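Local structure of oligopeptide-binding protein oppA (Lactococcus lactis, 3DRF) at residues D391-N396 and D405-S410; W49-S54 and G67-L72; N347-G352 and E423-N428; L309-A314 and I318-R323. The protein captures oligopeptides with a venus fly-trap closure and serves as the receptor of an ABC transporter that takes them up, as needed for growth in milk. All coordinates share one frame; numbering follows the deposited sequence. Where two conformers were deposited one is given.

Contact 1: D391-N396 and D405-S410; sequences DGWKLN and DGKELS
Leu409 lays its CD1 over the six-membered end of one face of the Trp393 indole, and this is the tight part of the contact. Leu409 CD1 makes a CH-pi contact there, 4.1 Å from the centroid of the Trp393 six-membered ring and 9° off the normal, while Leu409 CB reaches Trp393 CZ3 at 3.8 Å. With CG anti to the backbone N (chi1 -172°), the leucine branch crosses the ring system at about a right angle. The Lys407 carbonyl O meets the ring differently, near its plane at the edge, 3.5 Å from Trp393 CZ3. Lys407 marks the loose side: its CG brushes Trp393 CH2 at 4.0 Å, then the bent chain carries its amine away on an exposed flank. The far end of the indole is pinned by NE1 donating to Asp329, so an alanine in place of Trp393 would probably uncover the Leu409 methyl and leave Asp329 without that donor. Trp393 N also closes the Schellman motif that ends helix 381-390, with Gly392 at positive phi. Beyond it, strand 394-396 pairs with 401-404, which pairs with 407-414, while Pro326 of the preceding loop and Val332 of helix 330-339 pack against the indole.

Contact 2: W49-S54 and G67-L72; sequences WLSGLS and GGQDGL
Gln69 reaches across to the backbone of Trp49 and Ser51, and van der Waals contact of its CB and CG with that backbone makes up much of the contact. Gln69 CB lies 3.6 Å from Trp49 O and 4.1 Å from Ser51 CB. Because CG stands anti to the carbonyl carbon (chi1 -60°) and the chain beyond it is extended, the amide is carried past Ser51 to the side chain of Ser54. Polar links run through two ordered waters. One accepts from Ser51 N at 3.0 Å and is hydrogen-bonded to Gln69 O at 2.8 Å. The second water is bonded to Trp49 O at 2.8 Å and also to Asp70 OD2. Backbone conformation is the third element: Gly67, Gly68, Gln69 and Asp70 all have positive phi, a left-handed run from which the Gln69 side chain points toward 49-54, where residues 51-53 form a short 3-10 turn. The two loops flank helix 57-62, one before it and one after. Phe59 of that helix stacks edge-to-face on Trp49 and also touches Gln69, while the indole NE1 bonds Thr215 O and its ring packs on Ile235 and Tyr237 of strand 234-239.

Contact 3: N347-G352 and E423-N428; sequences NKFSNG and ETIAQN
Thr424 comes first along helix 422-435 to touch Phe349, its CG2 standing 4.2 Å from ring atom CZ. That methyl lies anti to the backbone N, and the two side chains cross at about a right angle at the solvent rim of the contact. Next comes Ile425, which does most of the work: Ile425 CG1 is 3.6 Å from Phe349 CE2, and Ile425 CD1 is 3.8 Å from Phe349 CD2, so the outer branch runs past the ring in the opposite direction to the phenylalanine side chain, meeting it obliquely. Putting CG1 anti to the carbonyl carbon (chi1 -70°) brings this branch across, although CB itself does not aim at the partner helix. The same isoleucine touches Val345, one turn earlier on helix 342-349. Helix 422-435 is the middle of a beta-alpha-beta crossover, linking strand 407-414 to the parallel strand 439-442 beside it, and Phe349, in the last turn of helix 342-349, rests against its outside. One ring face is covered, with Lys348 CG 3.7 Å above the centre of the Phe349 ring. A serine here in place of Phe349 would probably open a gap beside Ile425 and deprive Lys348 CG of the surface it lies on. Ala426 then faces Ala415. Asn428, its N bonded to Thr424 O at 2.9 Å, holds Asn341 through ND2 and touches Val345.

Contact 4: L309-A314 and I318-R323; sequences LGHYDA and INVQDR
His311 and Val320 run alongside one another from neighbouring strands, on one face of an antiparallel hairpin. Val320 CB stands over the imidazole, 3.5 Å from His311 CE1. Their backbones form a hydrogen-bonded pair, Val320 N to His311 O at 2.8 Å. A chi1 of 79° tucks the histidine CG in between N and C of its own backbone, which swings ND1 toward Asp322. His311 ND1 donates to Asp322 OD1 at 2.9 Å, on the syn side of the carboxylate, and the acceptor lies 4° from the ring plane. Such a partner would be likely to stabilise a protonated imidazole.

Ile318 opens the second strand opposite Asp313. The pair is bonded both ways, Asp313 N to Ile318 O at 2.9 Å and Ile318 N to Asp313 O at 3.1 Å, and Ile318 CG2 rests on Asp313 CB. On the other face Tyr312 turns a ring edge to Asn319, Asn319 OD1 being 3.5 Å from Tyr312 CD1.

Leu309, at the open end, works mainly through its backbone. Its O accepts from Arg323 N at 3.2 Å, the donor standing above the carbonyl plane, and a water spans this O and Arg323 O. Gly310 beside it has no space for a CB, which would run into Val320 O and Gln321 CA.

The hairpin follows strand 292-307 and precedes helix 330-339. Its Tyr312 and Asn319 face is held by Ala487, Ala488 and His495, while Arg323 reaches Asn464 and Asp467, just ahead of strand 468-474.

Contact 2 is the buried one and contact 3 lies at the surface, while contacts 1 and 4 are partly buried. The chemistry follows: two ordered waters and a glutamine side chain join the loops of contact 2, contact 3 is apolar helix packing, contact 1 centres on one indole face, and contact 4 alone is built on strand hydrogen bonds. Contacts 1 and 3 share a region of fold, since strand 407-414 leads into helix 422-435 and contact 1 nests within the loop that contact 3 closes. Contacts 1 and 4 come nearest, about 8 Å between nearest atoms. Contact 2 lies across the chain's centre from contacts 1 and 3, with no touch between any pair.

Contact 1: D391-N396 and D405-S410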
loop_
_atom_site.group_PDB
_atom_site.type_symbol
_atom_site.label_atom_id
_atom_site.label_comp_id
_atom_site.label_asym_id
_atom_site.label_seq_id
_atom_site.Cartn_x
_atom_site.Cartn_y
_atom_site.Cartn_z
ATOM N N ASP A 391 6.357 -1.576 -35.132
ATOM C CA ASP A 391 7.025 -0.413 -34.557
ATOM C C ASP A 391 8.500 -0.287 -34.945
ATOM O O ASP A 391 9.169 0.511 -34.477
ATOM C CB ASP A 391 6.863 -0.422 -33.003
ATOM C CG ASP A 391 7.120 0.915 -32.368
ATOM O OD1 ASP A 391 6.630 1.899 -32.823
ATOM O OD2 ASP A 391 7.925 0.971 -31.479
ATOM N N GLY A 392 8.967 -1.112 -35.855
ATOM C CA GLY A 392 10.331 -0.982 -36.340
ATOM C C GLY A 392 11.416 -1.637 -35.508
ATOM O O GLY A 392 12.534 -1.334 -35.655
ATOM N N TRP A 393 11.023 -2.483 -34.564
ATOM C CA TRP A 393 11.987 -3.218 -33.752
ATOM C C TRP A 393 12.223 -4.574 -34.475
ATOM O O TRP A 393 11.589 -5.520 -34.171
ATOM C CB TRP A 393 11.439 -3.379 -32.313
ATOM C CG TRP A 393 11.549 -2.130 -31.472
ATOM C CD1 TRP A 393 10.573 -1.214 -31.218
ATOM C CD2 TRP A 393 12.737 -1.641 -30.856
ATOM N NE1 TRP A 393 11.082 -0.190 -30.478
ATOM C CE2 TRP A 393 12.401 -0.407 -30.226
ATOM C CE3 TRP A 393 14.051 -2.099 -30.792
ATOM C CZ2 TRP A 393 13.307 0.333 -29.530
ATOM C CZ3 TRP A 393 14.970 -1.356 -30.096
ATOM C CH2 TRP A 393 14.575 -0.130 -29.458
ATOM N N LYS A 394 13.139 -4.559 -35.434
ATOM C CA LYS A 394 13.363 -5.699 -36.327
ATOM C C LYS A 394 14.251 -6.736 -35.690
ATOM O O LYS A 394 15.234 -6.424 -35.125
ATOM C CB LYS A 394 14.026 -5.167 -37.595
ATOM C CG LYS A 394 14.287 -6.255 -38.658
ATOM C CD LYS A 394 14.829 -5.580 -39.981
ATOM C CE LYS A 394 15.527 -6.633 -40.884
ATOM N NZ LYS A 394 14.600 -7.670 -41.370
ATOM N N LEU A 395 13.852 -7.959 -35.811
ATOM C CA LEU A 395 14.634 -9.062 -35.298
ATOM C C LEU A 395 15.981 -9.267 -36.012
ATOM O O LEU A 395 16.050 -9.405 -37.196
ATOM C CB LEU A 395 13.790 -10.340 -35.404
ATOM C CG LEU A 395 14.337 -11.586 -34.742
ATOM C CD1 LEU A 395 14.392 -11.444 -33.185
ATOM C CD2 LEU A 395 13.411 -12.728 -35.034
ATOM N N ASN A 396 17.042 -9.291 -35.234
ATOM C CA ASN A 396 18.336 -9.741 -35.714
ATOM C C ASN A 396 18.382 -11.255 -35.543
ATOM O O ASN A 396 18.483 -11.765 -34.445
ATOM C CB ASN A 396 19.458 -9.054 -34.909
ATOM C CG ASN A 396 20.859 -9.423 -35.390
ATOM O OD1 ASN A 396 21.101 -10.441 -35.957
ATOM N ND2 ASN A 396 21.779 -8.563 -35.124
ATOM N N ASP A 405 17.415 1.021 -35.423
ATOM C CA ASP A 405 18.506 1.907 -35.789
ATOM C C ASP A 405 19.750 1.610 -34.977
ATOM O O ASP A 405 20.362 2.506 -34.440
ATOM C CB ASP A 405 18.083 3.364 -35.599
ATOM C CG ASP A 405 19.056 4.351 -36.296
ATOM O OD1 ASP A 405 19.710 4.003 -37.314
ATOM O OD2 ASP A 405 19.172 5.456 -35.761
ATOM N N GLY A 406 20.123 0.349 -34.905
ATOM C CA GLY A 406 21.275 -0.091 -34.150
ATOM C C GLY A 406 21.134 -0.262 -32.622
ATOM O O GLY A 406 21.983 -0.863 -32.050
ATOM N N LYS A 407 20.115 0.316 -32.006
ATOM C CA LYS A 407 19.850 0.137 -30.546
ATOM C C LYS A 407 19.298 -1.285 -30.305
ATOM O O LYS A 407 18.340 -1.635 -30.887
ATOM C CB LYS A 407 18.834 1.199 -30.072
ATOM C CG LYS A 407 18.318 1.101 -28.623
ATOM C CD LYS A 407 19.333 0.879 -27.514
ATOM C CE LYS A 407 18.643 1.036 -26.118
ATOM N NZ LYS A 407 19.574 1.141 -24.917
ATOM N N GLU A 408 19.956 -2.077 -29.459
ATOM C CA GLU A 408 19.440 -3.407 -29.107
ATOM C C GLU A 408 18.364 -3.264 -28.049
ATOM O O GLU A 408 18.484 -2.450 -27.129
ATOM C CB GLU A 408 20.541 -4.352 -28.594
ATOM C CG GLU A 408 20.006 -5.740 -28.196
ATOM C CD GLU A 408 21.094 -6.776 -27.950
ATOM O OE1 GLU A 408 21.706 -6.764 -26.858
ATOM O OE2 GLU A 408 21.315 -7.628 -28.837
ATOM N N LEU A 409 17.309 -4.057 -28.188
ATOM C CA LEU A 409 16.181 -4.023 -27.257
ATOM C C LEU A 409 16.538 -4.837 -26.005
ATOM O O LEU A 409 16.151 -6.002 -25.877
ATOM C CB LEU A 409 14.907 -4.513 -27.955
ATOM C CG LEU A 409 13.578 -4.375 -27.226
ATOM C CD1 LEU A 409 13.394 -2.984 -26.656
ATOM C CD2 LEU A 409 12.429 -4.705 -28.174
ATOM N N SER A 410 17.311 -4.211 -25.122
ATOM C CA SER A 410 17.805 -4.832 -23.897
ATOM C C SER A 410 17.328 -3.993 -22.718
ATOM O O SER A 410 17.343 -2.765 -22.787
ATOM C CB SER A 410 19.333 -4.910 -23.907
ATOM O OG SER A 410 19.793 -5.592 -25.063
#

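Contact 2: W49-S54 and G67-L72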
loop_
_atom_site.group_PDB
_atom_site.type_symbol
_atom_site.label_atom_id
_atom_site.label_comp_id
_atom_site.label_asym_id
_atom_site.label_seq_id
_atom_site.Cartn_x
_atom_site.Cartn_y
_atom_site.Cartn_z
ATOM N N TRP A 49 6.177 3.942 13.845
ATOM C CA TRP A 49 4.830 4.005 14.427
ATOM C C TRP A 49 3.979 5.150 13.897
ATOM O O TRP A 49 2.808 5.204 14.127
ATOM C CB TRP A 49 4.954 4.059 15.989
ATOM C CG TRP A 49 5.525 2.715 16.545
ATOM C CD1 TRP A 49 6.821 2.405 16.715
ATOM C CD2 TRP A 49 4.766 1.553 16.899
ATOM N NE1 TRP A 49 6.920 1.116 17.191
ATOM C CE2 TRP A 49 5.673 0.579 17.322
ATOM C CE3 TRP A 49 3.379 1.251 16.926
ATOM C CZ2 TRP A 49 5.266 -0.696 17.781
ATOM C CZ3 TRP A 49 2.986 -0.025 17.344
ATOM C CH2 TRP A 49 3.942 -0.985 17.766
ATOM N N LEU A 50 4.622 6.040 13.149
ATOM C CA LEU A 50 3.899 7.164 12.487
ATOM C C LEU A 50 3.532 6.770 11.064
ATOM O O LEU A 50 4.351 6.469 10.272
ATOM C CB LEU A 50 4.775 8.443 12.438
ATOM C CG LEU A 50 5.261 9.023 13.787
ATOM C CD1 LEU A 50 5.989 10.339 13.531
ATOM C CD2 LEU A 50 4.068 9.243 14.797
ATOM N N SER A 51 2.204 6.735 10.852
ATOM C CA SER A 51 1.675 6.334 9.541
ATOM C C SER A 51 2.322 7.098 8.397
ATOM O O SER A 51 2.711 6.507 7.388
ATOM C CB SER A 51 0.156 6.523 9.508
ATOM O OG SER A 51 -0.425 6.046 8.315
ATOM N N GLY A 52 2.474 8.404 8.546
ATOM C CA GLY A 52 2.950 9.242 7.462
ATOM C C GLY A 52 4.353 8.877 7.018
ATOM O O GLY A 52 4.744 9.140 5.880
ATOM N N LEU A 53 5.163 8.299 7.904
ATOM C CA LEU A 53 6.562 7.991 7.591
ATOM C C LEU A 53 6.810 6.495 7.263
ATOM O O LEU A 53 7.913 6.101 7.060
ATOM C CB LEU A 53 7.442 8.356 8.806
ATOM C CG LEU A 53 7.293 9.839 9.297
ATOM C CD1 LEU A 53 8.348 10.160 10.398
ATOM C CD2 LEU A 53 7.440 10.873 8.133
ATOM N N SER A 54 5.763 5.686 7.296
ATOM C CA SER A 54 5.869 4.231 7.100
ATOM C C SER A 54 5.232 3.868 5.767
ATOM O O SER A 54 4.131 4.193 5.547
ATOM C CB SER A 54 5.091 3.573 8.250
ATOM O OG SER A 54 5.023 2.149 8.068
ATOM N N GLY A 67 -2.938 -0.251 17.763
ATOM C CA GLY A 67 -3.832 0.732 17.180
ATOM C C GLY A 67 -3.634 0.900 15.676
ATOM O O GLY A 67 -4.296 1.695 15.104
ATOM N N GLY A 68 -2.766 0.129 15.048
ATOM C CA GLY A 68 -2.581 0.222 13.587
ATOM C C GLY A 68 -2.038 1.574 13.112
ATOM O O GLY A 68 -2.544 2.161 12.211
ATOM N N GLN A 69 -1.044 2.046 13.831
ATOM C CA GLN A 69 -0.447 3.417 13.662
ATOM C C GLN A 69 -1.500 4.508 13.955
ATOM O O GLN A 69 -1.575 5.508 13.334
ATOM C CB GLN A 69 0.242 3.541 12.283
ATOM C CG GLN A 69 1.353 2.518 12.128
ATOM C CD GLN A 69 1.817 2.339 10.682
ATOM O OE1 GLN A 69 2.983 2.314 10.409
ATOM N NE2 GLN A 69 0.879 2.265 9.785
ATOM N N ASP A 70 -2.256 4.226 15.003
ATOM C CA ASP A 70 -3.159 5.170 15.669
ATOM C C ASP A 70 -4.296 5.706 14.772
ATOM O O ASP A 70 -4.615 6.846 14.711
ATOM C CB ASP A 70 -2.344 6.263 16.400
ATOM C CG ASP A 70 -1.431 5.647 17.454
ATOM O OD1 ASP A 70 -1.929 4.741 18.136
ATOM O OD2 ASP A 70 -0.313 6.050 17.539
ATOM N N GLY A 71 -4.894 4.734 14.119
ATOM C CA GLY A 71 -6.129 4.949 13.383
ATOM C C GLY A 71 -7.270 5.374 14.292
ATOM O O GLY A 71 -7.368 4.917 15.431
ATOM N N LEU A 72 -8.121 6.265 13.792
ATOM C CA LEU A 72 -9.169 6.906 14.609
ATOM C C LEU A 72 -10.597 6.367 14.456
ATOM O O LEU A 72 -11.342 6.452 15.361
ATOM C CB LEU A 72 -9.218 8.419 14.283
ATOM C CG LEU A 72 -8.035 9.236 14.782
ATOM C CD1 LEU A 72 -8.194 10.639 14.276
ATOM C CD2 LEU A 72 -7.950 9.197 16.374
HETATM O O HOH W 1 0.436 7.423 13.161
HETATM O O HOH W 2 1.451 4.208 16.416
#

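Contact 3: N347-G352 and E423-N428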
loop_
_atom_site.group_PDB
_atom_site.type_symbol
_atom_site.label_atom_id
_atom_site.label_comp_id
_atom_site.label_asym_id
_atom_site.label_seq_id
_atom_site.Cartn_x
_atom_site.Cartn_y
_atom_site.Cartn_z
ATOM N N ASN A 347 -1.452 -20.822 -12.172
ATOM C CA ASN A 347 -1.924 -22.236 -12.193
ATOM C C ASN A 347 -0.883 -23.158 -11.554
ATOM O O ASN A 347 -1.222 -24.009 -10.804
ATOM C CB ASN A 347 -2.261 -22.687 -13.645
ATOM C CG ASN A 347 -3.492 -21.999 -14.212
ATOM O OD1 ASN A 347 -4.246 -21.450 -13.517
ATOM N ND2 ASN A 347 -3.663 -22.084 -15.505
ATOM N N LYS A 348 0.380 -22.937 -11.857
ATOM C CA LYS A 348 1.461 -23.799 -11.373
ATOM C C LYS A 348 1.766 -23.624 -9.889
ATOM O O LYS A 348 2.074 -24.569 -9.234
ATOM C CB LYS A 348 2.725 -23.508 -12.174
ATOM C CG LYS A 348 3.940 -24.399 -11.738
ATOM C CD LYS A 348 5.075 -24.361 -12.806
ATOM C CE LYS A 348 6.309 -25.185 -12.370
ATOM N NZ LYS A 348 7.322 -25.034 -13.396
ATOM N N PHE A 349 1.704 -22.392 -9.402
ATOM C CA PHE A 349 2.257 -22.079 -8.078
ATOM C C PHE A 349 1.281 -21.577 -7.028
ATOM O O PHE A 349 1.586 -21.685 -5.892
ATOM C CB PHE A 349 3.402 -21.039 -8.195
ATOM C CG PHE A 349 4.600 -21.487 -9.018
ATOM C CD1 PHE A 349 5.488 -22.443 -8.522
ATOM C CD2 PHE A 349 4.879 -20.917 -10.253
ATOM C CE1 PHE A 349 6.563 -22.818 -9.250
ATOM C CE2 PHE A 349 5.965 -21.297 -10.969
ATOM C CZ PHE A 349 6.826 -22.242 -10.443
ATOM N N SER A 350 0.161 -20.965 -7.402
ATOM C CA SER A 350 -0.626 -20.151 -6.424
ATOM C C SER A 350 -1.719 -20.922 -5.653
ATOM O O SER A 350 -2.423 -20.346 -4.881
ATOM C CB SER A 350 -1.248 -18.892 -7.080
ATOM O OG SER A 350 -2.480 -19.199 -7.703
ATOM N N ASN A 351 -1.884 -22.215 -5.930
ATOM C CA ASN A 351 -2.912 -23.020 -5.221
ATOM C C ASN A 351 -4.305 -22.416 -5.289
ATOM O O ASN A 351 -5.048 -22.477 -4.373
ATOM C CB ASN A 351 -2.479 -23.294 -3.773
ATOM C CG ASN A 351 -1.269 -24.126 -3.728
ATOM O OD1 ASN A 351 -1.249 -25.187 -4.303
ATOM N ND2 ASN A 351 -0.256 -23.663 -3.104
ATOM N N GLY A 352 -4.607 -21.814 -6.437
ATOM C CA GLY A 352 -5.913 -21.216 -6.656
ATOM C C GLY A 352 -6.153 -19.841 -6.030
ATOM O O GLY A 352 -7.204 -19.304 -6.229
ATOM N N GLU A 423 12.819 -17.048 -8.047
ATOM C CA GLU A 423 13.868 -17.084 -9.081
ATOM C C GLU A 423 13.357 -17.781 -10.362
ATOM O O GLU A 423 13.544 -17.287 -11.447
ATOM C CB GLU A 423 15.132 -17.836 -8.594
ATOM C CG GLU A 423 15.844 -17.297 -7.420
ATOM C CD GLU A 423 17.034 -16.482 -7.807
ATOM O OE1 GLU A 423 17.272 -16.232 -9.023
ATOM O OE2 GLU A 423 17.663 -16.099 -6.812
ATOM N N THR A 424 12.692 -18.891 -10.159
ATOM C CA THR A 424 12.107 -19.672 -11.248
ATOM C C THR A 424 11.109 -18.811 -12.050
ATOM O O THR A 424 11.128 -18.761 -13.238
ATOM C CB THR A 424 11.402 -20.936 -10.685
ATOM O OG1 THR A 424 12.400 -21.782 -10.098
ATOM C CG2 THR A 424 10.721 -21.722 -11.795
ATOM N N ILE A 425 10.253 -18.106 -11.345
ATOM C CA ILE A 425 9.206 -17.302 -11.984
ATOM C C ILE A 425 9.830 -16.135 -12.751
ATOM O O ILE A 425 9.474 -15.938 -13.870
ATOM C CB ILE A 425 8.161 -16.810 -10.939
ATOM C CG1 ILE A 425 7.352 -18.008 -10.455
ATOM C CG2 ILE A 425 7.265 -15.744 -11.562
ATOM C CD1 ILE A 425 6.558 -17.701 -9.185
ATOM N N ALA A 426 10.777 -15.431 -12.151
ATOM C CA ALA A 426 11.448 -14.328 -12.858
ATOM C C ALA A 426 12.179 -14.814 -14.123
ATOM O O ALA A 426 12.086 -14.221 -15.131
ATOM C CB ALA A 426 12.407 -13.608 -11.894
ATOM N N GLN A 427 12.897 -15.931 -14.037
ATOM C CA GLN A 427 13.572 -16.506 -15.208
ATOM C C GLN A 427 12.558 -16.954 -16.271
ATOM O O GLN A 427 12.787 -16.793 -17.435
ATOM C CB GLN A 427 14.463 -17.673 -14.771
ATOM C CG GLN A 427 15.687 -17.284 -14.027
ATOM C CD GLN A 427 16.584 -16.332 -14.762
ATOM O OE1 GLN A 427 16.633 -16.275 -15.962
ATOM N NE2 GLN A 427 17.367 -15.671 -13.992
ATOM N N ASN A 428 11.436 -17.487 -15.817
ATOM C CA ASN A 428 10.317 -17.817 -16.710
ATOM C C ASN A 428 9.831 -16.594 -17.557
ATOM O O ASN A 428 9.675 -16.721 -18.739
ATOM C CB ASN A 428 9.151 -18.433 -15.932
ATOM C CG ASN A 428 7.827 -18.330 -16.652
ATOM O OD1 ASN A 428 7.482 -19.155 -17.456
ATOM N ND2 ASN A 428 7.089 -17.307 -16.346
#

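Contact 4: L309-A314 and I318-R323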
loop_
_atom_site.group_PDB
_atom_site.type_symbol
_atom_site.label_atom_id
_atom_site.label_comp_id
_atom_site.label_asym_id
_atom_site.label_seq_id
_atom_site.Cartn_x
_atom_site.Cartn_y
_atom_site.Cartn_z
ATOM N N LEU A 309 9.846 5.387 -16.584
ATOM C CA LEU A 309 9.625 6.341 -17.677
ATOM C C LEU A 309 9.991 7.781 -17.350
ATOM O O LEU A 309 9.775 8.630 -18.119
ATOM C CB LEU A 309 8.135 6.301 -18.075
ATOM C CG LEU A 309 7.656 4.911 -18.548
ATOM C CD1 LEU A 309 6.114 4.992 -18.769
ATOM C CD2 LEU A 309 8.328 4.400 -19.840
ATOM N N GLY A 310 10.523 8.022 -16.173
ATOM C CA GLY A 310 10.861 9.387 -15.803
ATOM C C GLY A 310 11.576 9.504 -14.467
ATOM O O GLY A 310 12.237 8.628 -14.037
ATOM N N HIS A 311 11.429 10.680 -13.865
ATOM C CA HIS A 311 11.992 10.994 -12.545
ATOM C C HIS A 311 10.969 11.804 -11.712
ATOM O O HIS A 311 10.002 12.296 -12.248
ATOM C CB HIS A 311 13.358 11.719 -12.706
ATOM C CG HIS A 311 13.242 13.173 -13.033
ATOM N ND1 HIS A 311 13.133 13.648 -14.327
ATOM C CD2 HIS A 311 13.328 14.258 -12.237
ATOM C CE1 HIS A 311 13.093 14.964 -14.286
ATOM N NE2 HIS A 311 13.217 15.355 -13.039
ATOM N N TYR A 312 11.240 11.939 -10.412
ATOM C CA TYR A 312 10.425 12.763 -9.494
ATOM C C TYR A 312 11.198 14.023 -9.118
ATOM O O TYR A 312 12.314 13.951 -8.655
ATOM C CB TYR A 312 10.060 11.945 -8.262
ATOM C CG TYR A 312 9.051 12.677 -7.404
ATOM C CD1 TYR A 312 7.703 12.679 -7.738
ATOM C CD2 TYR A 312 9.446 13.399 -6.321
ATOM C CE1 TYR A 312 6.771 13.356 -6.961
ATOM C CE2 TYR A 312 8.512 14.089 -5.514
ATOM C CZ TYR A 312 7.181 14.084 -5.865
ATOM O OH TYR A 312 6.298 14.769 -5.055
ATOM N N ASP A 313 10.579 15.151 -9.382
ATOM C CA ASP A 313 11.081 16.491 -9.070
ATOM C C ASP A 313 10.523 16.856 -7.697
ATOM O O ASP A 313 9.397 17.154 -7.551
ATOM C CB ASP A 313 10.581 17.475 -10.151
ATOM C CG ASP A 313 10.903 18.944 -9.872
ATOM O OD1 ASP A 313 11.300 19.314 -8.810
ATOM O OD2 ASP A 313 10.645 19.678 -10.789
ATOM N N ALA A 314 11.398 16.763 -6.697
ATOM C CA ALA A 314 11.029 17.018 -5.305
ATOM C C ALA A 314 10.742 18.496 -5.043
ATOM O O ALA A 314 9.842 18.804 -4.346
ATOM C CB ALA A 314 12.165 16.557 -4.375
ATOM N N ILE A 318 6.458 16.869 -8.378
ATOM C CA ILE A 318 5.881 16.439 -9.669
ATOM C C ILE A 318 6.717 15.344 -10.369
ATOM O O ILE A 318 7.917 15.423 -10.478
ATOM C CB ILE A 318 5.651 17.708 -10.598
ATOM C CG1 ILE A 318 4.914 17.401 -11.929
ATOM C CG2 ILE A 318 7.009 18.389 -10.957
ATOM C CD1 ILE A 318 4.783 18.633 -12.901
ATOM N N ASN A 319 5.988 14.354 -10.866
ATOM C CA ASN A 319 6.561 13.349 -11.770
ATOM C C ASN A 319 6.777 13.965 -13.146
ATOM O O ASN A 319 5.978 14.686 -13.644
ATOM C CB ASN A 319 5.605 12.122 -11.821
ATOM C CG ASN A 319 5.723 11.285 -10.573
ATOM O OD1 ASN A 319 6.689 10.660 -10.377
ATOM N ND2 ASN A 319 4.722 11.314 -9.754
ATOM N N VAL A 320 7.952 13.680 -13.655
ATOM C CA VAL A 320 8.386 14.179 -14.948
ATOM C C VAL A 320 8.731 12.975 -15.863
ATOM O O VAL A 320 9.658 12.266 -15.630
ATOM C CB VAL A 320 9.622 15.090 -14.816
ATOM C CG1 VAL A 320 9.960 15.712 -16.185
ATOM C CG2 VAL A 320 9.367 16.270 -13.815
ATOM N N GLN A 321 7.949 12.799 -16.914
ATOM C CA GLN A 321 8.047 11.602 -17.768
ATOM C C GLN A 321 9.064 11.837 -18.920
ATOM O O GLN A 321 8.696 11.919 -20.035
ATOM C CB GLN A 321 6.623 11.284 -18.312
ATOM C CG GLN A 321 6.546 9.889 -19.008
ATOM C CD GLN A 321 5.118 9.566 -19.430
ATOM O OE1 GLN A 321 4.180 9.977 -18.855
ATOM N NE2 GLN A 321 5.018 8.819 -20.505
ATOM N N ASP A 322 10.328 11.942 -18.565
ATOM C CA ASP A 322 11.397 12.387 -19.494
ATOM C C ASP A 322 12.531 11.367 -19.659
ATOM O O ASP A 322 13.567 11.705 -20.166
ATOM C CB ASP A 322 11.942 13.768 -19.055
ATOM C CG ASP A 322 12.662 13.755 -17.731
ATOM O OD1 ASP A 322 12.667 12.801 -17.019
ATOM O OD2 ASP A 322 13.176 14.817 -17.399
ATOM N N ARG A 323 12.342 10.145 -19.222
ATOM C CA ARG A 323 13.425 9.165 -19.339
ATOM C C ARG A 323 13.547 8.664 -20.767
ATOM O O ARG A 323 12.611 8.290 -21.367
ATOM C CB ARG A 323 13.170 7.991 -18.381
ATOM C CG ARG A 323 14.344 6.961 -18.297
ATOM C CD ARG A 323 14.225 6.009 -17.117
ATOM N NE ARG A 323 15.323 5.054 -17.107
ATOM C CZ ARG A 323 15.274 3.834 -17.600
ATOM N NH1 ARG A 323 14.161 3.364 -18.142
ATOM N NH2 ARG A 323 16.377 3.082 -17.584
HETATM O O HOH W 3 9.797 8.432 -21.065
#